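Local structure of MdcA (Pseudomonas aeruginosa, 5VIT) at residues Ala29-Leu39 and Val210-Gln218. The protein is the alpha subunit of malonate decarboxylase and probably acts as a transferase that exchanges acetyl for malonyl on the acyl carrier protein of the complex. Numbering follows the deposited sequence.
Sequences ADGAVLPREGL and VDFVVEADQ
Ala29 CB lies 4.1 Å from Phe212 CE2, while the carbonyl oxygens of Gly31 and Ala32 meet the edge of that ring. A type II' turn from Asp30 to Val33, with Gly31 at positive phi, leads into the short edge strand, which runs parallel to 212-215. Very few bonds hold the two: Val213 N donates to Ala32 O (2.7 Å), and Leu34 N donates to Val213 O (2.8 Å) almost straight, at 178°. This is the signature of parallel pairing, one residue bonding the two that flank its partner Val33, here at the border of a parallel alpha/beta sheet. Val213 CG2 meets Val33 CG2 at 3.8 Å on one face of the sheet. On the other face Leu34 packs its CB against Val214 CG2 (3.6 Å) and brings CD1 alongside Phe212 CB. Beyond Pro35, Arg36 extends to CD and then bends at chi3 (52°), which brings NH1 to Glu215: it bonds the backbone O at 3.1 Å from well above the carbonyl plane, and forms a long salt bridge with OE2, at 3.6 Å. The CA and CB of Asp217 lie against Arg36 CD, while its carboxylate forms a salt bridge with Arg68. Leu39, just after the N-cap Gly38, adds CD1 to Val214 CG2. Strand 33-34 is an outermost strand of the eight-stranded parallel sheet; strand 185-190 bonds the far side of 212-215, Ala42 and Leu46 of helix 39-46 pack on Leu34 and Phe212, and Phe65 of helix 64-70 meets Arg36, Leu39 and Asp217.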
ATOM      1  N   ALA A  29      61.165 -23.904  12.964  1.00 64.08           N
ATOM      2  CA  ALA A  29      60.609 -22.672  13.517  1.00 58.81           C
ATOM      3  C   ALA A  29      61.498 -22.049  14.587  1.00 59.54           C
ATOM      4  O   ALA A  29      62.285 -22.743  15.233  1.00 63.60           O
ATOM      5  CB  ALA A  29      59.221 -22.939  14.087  1.00 55.94           C
ATOM      6  N   ASP A  30      61.349 -20.735  14.772  1.00 52.64           N
ATOM      7  CA  ASP A  30      62.102 -19.980  15.773  1.00 51.32           C
ATOM      8  C   ASP A  30      61.177 -19.482  16.889  1.00 54.35           C
ATOM      9  O   ASP A  30      60.773 -18.309  16.925  1.00 48.00           O
ATOM     10  CB  ASP A  30      62.849 -18.805  15.111  1.00 56.29           C
ATOM     11  CG  ASP A  30      63.513 -17.870  16.124  1.00 61.65           C
ATOM     12  OD1 ASP A  30      64.076 -18.360  17.127  1.00 53.46           O
ATOM     13  OD2 ASP A  30      63.471 -16.636  15.910  1.00 63.88           O
ATOM     14  N   GLY A  31      60.860 -20.380  17.817  1.00 55.32           N
ATOM     15  CA  GLY A  31      59.901 -20.075  18.858  1.00 50.30           C
ATOM     16  C   GLY A  31      58.524 -20.078  18.226  1.00 46.53           C
ATOM     17  O   GLY A  31      58.116 -21.070  17.626  1.00 44.62           O
ATOM     18  N   ALA A  32      57.820 -18.958  18.335  1.00 45.18           N
ATOM     19  CA  ALA A  32      56.474 -18.841  17.783  1.00 43.10           C
ATOM     20  C   ALA A  32      56.494 -18.384  16.325  1.00 43.73           C
ATOM     21  O   ALA A  32      55.464 -18.372  15.653  1.00 41.32           O
ATOM     22  CB  ALA A  32      55.648 -17.877  18.628  1.00 44.63           C
ATOM     23  N   VAL A  33      57.670 -18.012  15.831  1.00 45.32           N
ATOM     24  CA  VAL A  33      57.763 -17.422  14.503  1.00 47.46           C
ATOM     25  C   VAL A  33      58.155 -18.447  13.443  1.00 46.87           C
ATOM     26  O   VAL A  33      59.159 -19.144  13.575  1.00 51.05           O
ATOM     27  CB  VAL A  33      58.765 -16.254  14.488  1.00 49.13           C
ATOM     28  CG1 VAL A  33      58.911 -15.701  13.091  1.00 44.65           C
ATOM     29  CG2 VAL A  33      58.332 -15.166  15.466  1.00 39.23           C
ATOM     30  N   LEU A  34      57.339 -18.541  12.397  1.00 46.97           N
ATOM     31  CA  LEU A  34      57.626 -19.411  11.268  1.00 46.27           C
ATOM     32  C   LEU A  34      58.255 -18.634  10.126  1.00 50.03           C
ATOM     33  O   LEU A  34      57.836 -17.520   9.813  1.00 47.48           O
ATOM     34  CB  LEU A  34      56.358 -20.109  10.766  1.00 48.62           C
ATOM     35  CG  LEU A  34      55.921 -21.404  11.458  1.00 53.26           C
ATOM     36  CD1 LEU A  34      54.539 -21.827  10.980  1.00 45.47           C
ATOM     37  CD2 LEU A  34      56.931 -22.511  11.201  1.00 49.03           C
ATOM     38  N   PRO A  35      59.276 -19.226   9.502  1.00 53.43           N
ATOM     39  CA  PRO A  35      59.886 -18.646   8.310  1.00 52.46           C
ATOM     40  C   PRO A  35      58.933 -18.705   7.126  1.00 54.15           C
ATOM     41  O   PRO A  35      58.369 -19.767   6.827  1.00 53.75           O
ATOM     42  CB  PRO A  35      61.116 -19.533   8.074  1.00 57.16           C
ATOM     43  CG  PRO A  35      61.368 -20.196   9.385  1.00 61.12           C
ATOM     44  CD  PRO A  35      60.012 -20.407   9.973  1.00 57.84           C
ATOM     45  N   ARG A  36      58.762 -17.568   6.459  1.00 50.16           N
ATOM     46  CA  ARG A  36      57.910 -17.480   5.279  1.00 53.17           C
ATOM     47  C   ARG A  36      58.336 -18.474   4.185  1.00 57.55           C
ATOM     48  O   ARG A  36      57.514 -18.913   3.385  1.00 53.70           O
ATOM     49  CB  ARG A  36      57.922 -16.042   4.754  1.00 51.36           C
ATOM     50  CG  ARG A  36      57.237 -15.827   3.427  1.00 52.83           C
ATOM     51  CD  ARG A  36      57.141 -14.344   3.098  1.00 48.22           C
ATOM     52  NE  ARG A  36      58.431 -13.670   3.203  1.00 54.56           N
ATOM     53  CZ  ARG A  36      58.749 -12.808   4.167  1.00 54.39           C
ATOM     54  NH1 ARG A  36      57.866 -12.499   5.114  1.00 49.28           N
ATOM     55  NH2 ARG A  36      59.951 -12.246   4.180  1.00 58.66           N
ATOM     56  N   GLU A  37      59.614 -18.848   4.179  1.00 57.74           N
ATOM     57  CA  GLU A  37      60.149 -19.750   3.161  1.00 60.26           C
ATOM     58  C   GLU A  37      59.700 -21.203   3.358  1.00 63.02           C
ATOM     59  O   GLU A  37      59.473 -21.924   2.388  1.00 67.05           O
ATOM     60  CB  GLU A  37      61.684 -19.664   3.137  1.00 63.53           C
ATOM     61  CG  GLU A  37      62.412 -20.906   2.604  1.00 71.41           C
ATOM     62  CD  GLU A  37      62.746 -21.927   3.697  1.00 80.42           C
ATOM     63  OE1 GLU A  37      62.678 -21.565   4.894  1.00 81.16           O
ATOM     64  OE2 GLU A  37      63.067 -23.092   3.360  1.00 79.14           O
ATOM     65  N   GLY A  38      59.568 -21.637   4.605  1.00 64.21           N
ATOM     66  CA  GLY A  38      59.190 -23.014   4.864  1.00 60.25           C
ATOM     67  C   GLY A  38      57.754 -23.191   5.331  1.00 59.61           C
ATOM     68  O   GLY A  38      57.439 -24.202   5.969  1.00 58.01           O
ATOM     69  N   LEU A  39      56.882 -22.231   5.019  1.00 54.75           N
ATOM     70  CA  LEU A  39      55.496 -22.290   5.490  1.00 46.01           C
ATOM     71  C   LEU A  39      54.787 -23.512   4.919  1.00 48.00           C
ATOM     72  O   LEU A  39      54.064 -24.200   5.635  1.00 49.42           O
ATOM     73  CB  LEU A  39      54.726 -21.016   5.121  1.00 48.20           C
ATOM     74  CG  LEU A  39      53.268 -20.953   5.613  1.00 45.66           C
ATOM     75  CD1 LEU A  39      53.197 -20.938   7.134  1.00 43.17           C
ATOM     76  CD2 LEU A  39      52.530 -19.752   5.046  1.00 42.98           C
ATOM     77  N   VAL A 210      47.690 -18.511  20.574  1.00 36.12           N
ATOM     78  CA  VAL A 210      48.364 -18.600  19.277  1.00 37.16           C
ATOM     79  C   VAL A 210      49.560 -19.554  19.337  1.00 36.63           C
ATOM     80  O   VAL A 210      50.310 -19.547  20.306  1.00 37.95           O
ATOM     81  CB  VAL A 210      48.824 -17.194  18.806  1.00 38.99           C
ATOM     82  CG1 VAL A 210      49.774 -17.290  17.614  1.00 34.02           C
ATOM     83  CG2 VAL A 210      47.612 -16.335  18.466  1.00 37.61           C
ATOM     84  N   ASP A 211      49.724 -20.389  18.316  1.00 32.13           N
ATOM     85  CA  ASP A 211      50.844 -21.315  18.295  1.00 35.48           C
ATOM     86  C   ASP A 211      51.974 -20.819  17.388  1.00 40.10           C
ATOM     87  O   ASP A 211      53.154 -20.893  17.750  1.00 40.53           O
ATOM     88  CB  ASP A 211      50.373 -22.700  17.857  1.00 36.36           C
ATOM     89  CG  ASP A 211      49.358 -23.304  18.829  1.00 37.47           C
ATOM     90  OD1 ASP A 211      49.703 -23.478  20.028  1.00 30.45           O
ATOM     91  OD2 ASP A 211      48.209 -23.583  18.392  1.00 33.96           O
ATOM     92  N   PHE A 212      51.624 -20.305  16.216  1.00 38.58           N
ATOM     93  CA  PHE A 212      52.643 -19.770  15.320  1.00 39.42           C
ATOM     94  C   PHE A 212      52.198 -18.481  14.652  1.00 41.45           C
ATOM     95  O   PHE A 212      51.011 -18.298  14.375  1.00 40.22           O
ATOM     96  CB  PHE A 212      53.016 -20.800  14.255  1.00 38.53           C
ATOM     97  CG  PHE A 212      53.672 -22.023  14.806  1.00 43.12           C
ATOM     98  CD1 PHE A 212      53.042 -23.262  14.729  1.00 41.70           C
ATOM     99  CD2 PHE A 212      54.916 -21.938  15.423  1.00 42.66           C
ATOM    100  CE1 PHE A 212      53.650 -24.404  15.245  1.00 44.58           C
ATOM    101  CE2 PHE A 212      55.525 -23.069  15.938  1.00 42.95           C
ATOM    102  CZ  PHE A 212      54.889 -24.304  15.851  1.00 43.64           C
ATOM    103  N   VAL A 213      53.155 -17.588  14.414  1.00 41.81           N
ATOM    104  CA  VAL A 213      52.942 -16.426  13.554  1.00 41.46           C
ATOM    105  C   VAL A 213      53.888 -16.480  12.349  1.00 47.00           C
ATOM    106  O   VAL A 213      54.980 -17.063  12.420  1.00 46.30           O
ATOM    107  CB  VAL A 213      53.150 -15.098  14.301  1.00 38.93           C
ATOM    108  CG1 VAL A 213      52.085 -14.916  15.347  1.00 39.33           C
ATOM    109  CG2 VAL A 213      54.527 -15.056  14.931  1.00 40.27           C
ATOM    110  N   VAL A 214      53.445 -15.895  11.235  1.00 42.33           N
ATOM    111  CA  VAL A 214      54.231 -15.815  10.009  1.00 38.38           C
ATOM    112  C   VAL A 214      54.084 -14.426   9.422  1.00 40.60           C
ATOM    113  O   VAL A 214      52.962 -13.936   9.258  1.00 38.32           O
ATOM    114  CB  VAL A 214      53.773 -16.832   8.943  1.00 42.54           C
ATOM    115  CG1 VAL A 214      54.791 -16.914   7.819  1.00 42.07           C
ATOM    116  CG2 VAL A 214      53.560 -18.195   9.560  1.00 51.28           C
ATOM    117  N   GLU A 215      55.197 -13.783   9.099  1.00 38.60           N
ATOM    118  CA  GLU A 215      55.122 -12.551   8.327  1.00 42.20           C
ATOM    119  C   GLU A 215      54.668 -12.910   6.910  1.00 42.19           C
ATOM    120  O   GLU A 215      55.279 -13.742   6.235  1.00 38.45           O
ATOM    121  CB  GLU A 215      56.463 -11.814   8.313  1.00 42.97           C
ATOM    122  CG  GLU A 215      56.341 -10.346   7.885  1.00 44.66           C
ATOM    123  CD  GLU A 215      57.641  -9.559   8.037  1.00 49.22           C
ATOM    124  OE1 GLU A 215      57.861  -8.956   9.121  1.00 47.77           O
ATOM    125  OE2 GLU A 215      58.436  -9.545   7.070  1.00 50.66           O
ATOM    126  N   ALA A 216      53.571 -12.310   6.469  1.00 41.99           N
ATOM    127  CA  ALA A 216      53.020 -12.662   5.169  1.00 44.23           C
ATOM    128  C   ALA A 216      53.870 -12.078   4.040  1.00 45.05           C
ATOM    129  O   ALA A 216      54.567 -11.077   4.229  1.00 40.93           O
ATOM    130  CB  ALA A 216      51.589 -12.187   5.061  1.00 39.89           C
ATOM    131  N   ASP A 217      53.800 -12.701   2.868  1.00 47.02           N
ATOM    132  CA  ASP A 217      54.546 -12.216   1.711  1.00 44.17           C
ATOM    133  C   ASP A 217      54.024 -10.854   1.250  1.00 46.33           C
ATOM    134  O   ASP A 217      54.737 -10.109   0.595  1.00 52.85           O
ATOM    135  CB  ASP A 217      54.515 -13.245   0.567  1.00 40.02           C
ATOM    136  CG  ASP A 217      53.110 -13.540   0.057  1.00 47.17           C
ATOM    137  OD1 ASP A 217      52.119 -13.254   0.772  1.00 43.05           O
ATOM    138  OD2 ASP A 217      53.004 -14.068  -1.076  1.00 41.39           O
ATOM    139  N   GLN A 218      52.791 -10.522   1.618  1.00 43.36           N
ATOM    140  CA  GLN A 218      52.230  -9.196   1.376  1.00 41.57           C
ATOM    141  C   GLN A 218      51.038  -8.966   2.309  1.00 40.39           C
ATOM    142  O   GLN A 218      50.560  -9.919   2.920  1.00 41.57           O
ATOM    143  CB  GLN A 218      51.808  -9.050  -0.084  1.00 42.86           C
ATOM    144  CG  GLN A 218      51.049 -10.229  -0.608  1.00 44.56           C
ATOM    145  CD  GLN A 218      50.508  -9.965  -1.982  1.00 47.76           C
ATOM    146  OE1 GLN A 218      49.462  -9.335  -2.134  1.00 50.82           O
ATOM    147  NE2 GLN A 218      51.227 -10.423  -3.000  1.00 47.74           N
TER